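Local coordinates for salt-tolerant glutaminase (Micrococcus luteus, PDB 3AGD), which probably hydrolyses L-glutamine to L-glutamate and ammonium, as a salt-tolerant member of the glutaminase family, at residues R148-M161 with A189-D203. Numbering follows the deposited sequence.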
# COMPACT_ATOMS: atom_id res chain seq x y z
N ARG A 148 5.79 -23.67 13.13
CA ARG A 148 5.69 -24.82 14.03
C ARG A 148 4.42 -25.62 13.72
O ARG A 148 3.44 -25.07 13.22
CB ARG A 148 5.68 -24.37 15.49
CG ARG A 148 4.39 -23.73 15.97
CD ARG A 148 4.54 -23.15 17.38
NE ARG A 148 3.29 -22.56 17.88
CZ ARG A 148 2.27 -23.26 18.37
NH1 ARG A 148 1.18 -22.63 18.79
NH2 ARG A 148 2.33 -24.58 18.44
N ARG A 149 4.46 -26.91 14.01
CA ARG A 149 3.32 -27.79 13.78
C ARG A 149 2.16 -27.37 14.67
O ARG A 149 2.28 -27.36 15.90
CB ARG A 149 3.69 -29.24 14.07
CG ARG A 149 4.70 -29.84 13.10
CD ARG A 149 5.12 -31.25 13.53
NE ARG A 149 5.88 -31.93 12.49
CZ ARG A 149 5.38 -32.31 11.32
NH1 ARG A 149 4.10 -32.07 11.04
NH2 ARG A 149 6.14 -32.92 10.43
N LEU A 150 1.04 -27.02 14.06
CA LEU A 150 -0.14 -26.60 14.81
C LEU A 150 -1.10 -27.77 14.97
O LEU A 150 -1.03 -28.74 14.22
CB LEU A 150 -0.84 -25.45 14.09
CG LEU A 150 0.00 -24.21 13.80
CD1 LEU A 150 -0.81 -23.23 12.96
CD2 LEU A 150 0.45 -23.57 15.10
N SER A 151 -2.00 -27.68 15.95
CA SER A 151 -2.97 -28.74 16.20
C SER A 151 -4.38 -28.18 16.23
O SER A 151 -4.59 -27.00 16.52
CB SER A 151 -2.68 -29.43 17.53
OG SER A 151 -1.36 -29.94 17.56
N VAL A 152 -5.35 -29.05 15.96
CA VAL A 152 -6.75 -28.68 15.97
C VAL A 152 -7.35 -28.92 17.35
O VAL A 152 -7.03 -29.92 18.01
CB VAL A 152 -7.55 -29.52 14.95
CG1 VAL A 152 -9.02 -29.12 14.97
CG2 VAL A 152 -6.97 -29.35 13.56
N ASP A 153 -8.20 -28.00 17.81
CA ASP A 153 -8.86 -28.17 19.10
C ASP A 153 -10.16 -28.92 18.79
O ASP A 153 -11.18 -28.31 18.47
CB ASP A 153 -9.16 -26.82 19.74
CG ASP A 153 -9.79 -26.96 21.11
OD1 ASP A 153 -10.97 -27.36 21.19
OD2 ASP A 153 -9.10 -26.68 22.10
N TRP A 154 -10.10 -30.24 18.88
CA TRP A 154 -11.25 -31.08 18.57
C TRP A 154 -12.48 -30.85 19.44
O TRP A 154 -13.60 -31.13 19.01
CB TRP A 154 -10.82 -32.55 18.60
CG TRP A 154 -9.79 -32.79 17.54
CD1 TRP A 154 -8.45 -33.00 17.73
CD2 TRP A 154 -9.98 -32.72 16.13
NE1 TRP A 154 -7.80 -33.06 16.52
CE2 TRP A 154 -8.72 -32.89 15.52
CE3 TRP A 154 -11.11 -32.53 15.32
CZ2 TRP A 154 -8.56 -32.86 14.14
CZ3 TRP A 154 -10.94 -32.51 13.94
CH2 TRP A 154 -9.67 -32.67 13.36
N GLU A 155 -12.28 -30.32 20.63
CA GLU A 155 -13.41 -30.04 21.51
C GLU A 155 -14.23 -28.92 20.86
O GLU A 155 -15.46 -28.97 20.81
CB GLU A 155 -12.92 -29.59 22.88
CG GLU A 155 -14.02 -29.37 23.90
CD GLU A 155 -13.48 -28.93 25.25
OE1 GLU A 155 -12.57 -29.59 25.78
OE2 GLU A 155 -13.98 -27.91 25.79
N THR A 156 -13.53 -27.90 20.35
CA THR A 156 -14.21 -26.79 19.68
C THR A 156 -14.87 -27.32 18.41
O THR A 156 -16.02 -26.98 18.12
CB THR A 156 -13.23 -25.66 19.32
OG1 THR A 156 -12.65 -25.13 20.51
CG2 THR A 156 -13.95 -24.55 18.55
N TYR A 157 -14.15 -28.16 17.68
CA TYR A 157 -14.66 -28.75 16.45
C TYR A 157 -15.99 -29.48 16.67
O TYR A 157 -16.99 -29.16 16.02
CB TYR A 157 -13.64 -29.74 15.88
CG TYR A 157 -14.16 -30.62 14.76
CD1 TYR A 157 -14.17 -30.17 13.44
CD2 TYR A 157 -14.62 -31.92 15.02
CE1 TYR A 157 -14.62 -30.98 12.41
CE2 TYR A 157 -15.08 -32.74 14.00
CZ TYR A 157 -15.07 -32.26 12.69
OH TYR A 157 -15.50 -33.07 11.67
N GLU A 158 -16.00 -30.45 17.57
CA GLU A 158 -17.21 -31.21 17.86
C GLU A 158 -18.33 -30.26 18.26
O GLU A 158 -19.45 -30.36 17.76
CB GLU A 158 -16.97 -32.22 18.99
CG GLU A 158 -15.95 -33.31 18.68
CD GLU A 158 -16.33 -34.17 17.48
OE1 GLU A 158 -17.52 -34.21 17.12
OE2 GLU A 158 -15.43 -34.82 16.91
N SER A 159 -18.02 -29.34 19.16
CA SER A 159 -19.00 -28.37 19.62
C SER A 159 -19.65 -27.62 18.45
O SER A 159 -20.87 -27.54 18.34
CB SER A 159 -18.32 -27.39 20.58
OG SER A 159 -19.25 -26.46 21.10
N GLU A 160 -18.82 -27.06 17.57
CA GLU A 160 -19.35 -26.31 16.43
C GLU A 160 -20.03 -27.19 15.39
O GLU A 160 -20.99 -26.76 14.74
CB GLU A 160 -18.24 -25.48 15.78
CG GLU A 160 -18.62 -24.92 14.42
CD GLU A 160 -17.77 -23.73 14.01
OE1 GLU A 160 -16.63 -23.61 14.49
OE2 GLU A 160 -18.26 -22.93 13.19
N MET A 161 -19.55 -28.41 15.22
CA MET A 161 -20.15 -29.31 14.25
C MET A 161 -21.60 -29.63 14.61
O MET A 161 -22.38 -30.07 13.75
CB MET A 161 -19.34 -30.60 14.13
CG MET A 161 -18.11 -30.46 13.25
SD MET A 161 -18.52 -30.08 11.52
CE MET A 161 -18.96 -31.71 10.92
N ALA A 189 -17.18 -29.93 7.39
CA ALA A 189 -16.35 -30.55 8.42
C ALA A 189 -14.90 -30.09 8.29
O ALA A 189 -14.25 -29.80 9.30
CB ALA A 189 -16.44 -32.08 8.32
N GLY A 190 -14.40 -30.02 7.06
CA GLY A 190 -13.03 -29.58 6.85
C GLY A 190 -12.85 -28.12 7.21
O GLY A 190 -11.84 -27.73 7.81
N TYR A 191 -13.82 -27.29 6.85
CA TYR A 191 -13.75 -25.87 7.15
C TYR A 191 -13.84 -25.63 8.66
O TYR A 191 -13.14 -24.78 9.21
CB TYR A 191 -14.89 -25.13 6.44
CG TYR A 191 -15.08 -23.70 6.90
CD1 TYR A 191 -14.14 -22.72 6.60
CD2 TYR A 191 -16.19 -23.34 7.66
CE1 TYR A 191 -14.30 -21.41 7.05
CE2 TYR A 191 -16.35 -22.04 8.12
CZ TYR A 191 -15.40 -21.08 7.81
OH TYR A 191 -15.55 -19.81 8.30
N VAL A 192 -14.70 -26.39 9.34
CA VAL A 192 -14.83 -26.23 10.78
C VAL A 192 -13.54 -26.64 11.48
O VAL A 192 -13.10 -25.99 12.43
CB VAL A 192 -16.01 -27.06 11.34
CG1 VAL A 192 -16.02 -26.99 12.86
CG2 VAL A 192 -17.33 -26.52 10.79
N ALA A 193 -12.92 -27.72 11.01
CA ALA A 193 -11.68 -28.21 11.59
C ALA A 193 -10.58 -27.17 11.37
O ALA A 193 -9.75 -26.93 12.23
CB ALA A 193 -11.29 -29.52 10.94
N GLN A 194 -10.61 -26.57 10.19
CA GLN A 194 -9.66 -25.54 9.80
C GLN A 194 -9.74 -24.38 10.79
O GLN A 194 -8.72 -23.82 11.20
CB GLN A 194 -10.00 -25.09 8.38
CG GLN A 194 -9.50 -23.73 7.95
CD GLN A 194 -10.14 -23.29 6.65
OE1 GLN A 194 -10.35 -24.11 5.75
NE2 GLN A 194 -10.45 -22.00 6.53
N CYS A 195 -10.97 -24.03 11.16
CA CYS A 195 -11.21 -22.93 12.09
C CYS A 195 -10.84 -23.28 13.53
O CYS A 195 -10.62 -22.39 14.36
CB CYS A 195 -12.69 -22.53 12.06
SG CYS A 195 -13.22 -21.70 10.56
N ALA A 196 -10.79 -24.58 13.82
CA ALA A 196 -10.46 -25.05 15.15
C ALA A 196 -8.96 -25.19 15.37
O ALA A 196 -8.52 -25.69 16.42
CB ALA A 196 -11.15 -26.39 15.42
N VAL A 197 -8.17 -24.76 14.40
CA VAL A 197 -6.72 -24.82 14.53
C VAL A 197 -6.28 -23.85 15.63
O VAL A 197 -6.70 -22.70 15.64
CB VAL A 197 -6.01 -24.45 13.21
CG1 VAL A 197 -4.50 -24.35 13.43
CG2 VAL A 197 -6.31 -25.50 12.16
N LEU A 198 -5.43 -24.33 16.53
CA LEU A 198 -4.94 -23.54 17.65
C LEU A 198 -3.71 -22.69 17.36
O LEU A 198 -2.69 -23.17 16.87
CB LEU A 198 -4.64 -24.46 18.84
CG LEU A 198 -5.85 -25.14 19.50
CD1 LEU A 198 -5.38 -26.28 20.40
CD2 LEU A 198 -6.63 -24.09 20.29
N VAL A 199 -3.81 -21.40 17.69
CA VAL A 199 -2.71 -20.47 17.49
C VAL A 199 -2.71 -19.47 18.65
O VAL A 199 -3.70 -19.32 19.36
CB VAL A 199 -2.84 -19.67 16.17
CG1 VAL A 199 -2.80 -20.61 14.98
CG2 VAL A 199 -4.14 -18.86 16.17
N THR A 200 -1.57 -18.80 18.83
CA THR A 200 -1.43 -17.78 19.86
C THR A 200 -1.27 -16.46 19.12
O THR A 200 -1.11 -16.44 17.90
CB THR A 200 -0.16 -17.99 20.70
OG1 THR A 200 0.99 -17.78 19.86
CG2 THR A 200 -0.12 -19.40 21.28
N VAL A 201 -1.32 -15.36 19.87
CA VAL A 201 -1.14 -14.04 19.28
C VAL A 201 0.16 -14.01 18.48
O VAL A 201 0.21 -13.47 17.38
CB VAL A 201 -1.05 -12.98 20.38
CG1 VAL A 201 -0.72 -11.64 19.77
CG2 VAL A 201 -2.36 -12.90 21.13
N LYS A 202 1.21 -14.60 19.06
CA LYS A 202 2.52 -14.64 18.42
C LYS A 202 2.48 -15.40 17.10
O LYS A 202 3.12 -15.00 16.13
CB LYS A 202 3.54 -15.29 19.35
CG LYS A 202 3.89 -14.46 20.58
CD LYS A 202 4.91 -15.19 21.44
CE LYS A 202 5.32 -14.37 22.65
NZ LYS A 202 6.34 -15.08 23.49
N ASP A 203 1.74 -16.51 17.07
CA ASP A 203 1.63 -17.29 15.85
C ASP A 203 1.05 -16.41 14.74
O ASP A 203 1.59 -16.35 13.63
CB ASP A 203 0.72 -18.50 16.05
CG ASP A 203 1.33 -19.55 16.95
OD1 ASP A 203 2.49 -19.96 16.70
OD2 ASP A 203 0.65 -19.98 17.89
O HOH W 1 -1.34 -25.68 17.77
O HOH W 2 -12.93 -32.75 9.70
O HOH W 3 -14.09 -24.52 14.76
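E160 and V192 meet beside the glutamate site of the glutaminase domain, where helix 154-161 packs against the 189-195 part of helix 184-195, the short axes 139° apart; E160, with Y191 and C195 of the partner helix, belongs to the L-glutamate site, which holds no ligand here. V192 points at helix 154-161, its CG1 against E160 CG (3.7 Å), alongside the carboxylate's aliphatic stem, while a water donates to both E160 OE1 and V192 O. The ring of Y157, its CG anti to the backbone N (chi1 168°), runs along A193, whose small side chain leaves it room, and turns its edge to A193 N and A189 O, 3.3 Å from CE1; M161 CG and W154 CZ3 lie on its opposite faces. Flexible M161 bends so that CE rests on A189 CB. Ahead of the helix, a single bridge pairs V152 with V197: D153 N donates to A196 O (2.7 Å) and L198 N to S151 O (2.8 Å), both nearly straight. D153, a short acceptor suited to the N-cap, takes T156 N on OD1. At the far end R148, whose planar two-nitrogen end suits a carboxylate, grips D203 side-on, NE to OD1 (3.0 Å) and NH1 to OD2 (2.8 Å), guanidinium and carboxylate planes 43° apart; NH1 also pairs with E59, and OD2 accepts from T200 N. L150 and V197 rest on helix 131-146, Y191 on helix 114-123, and strand 198-199 pairs with strand 60-61.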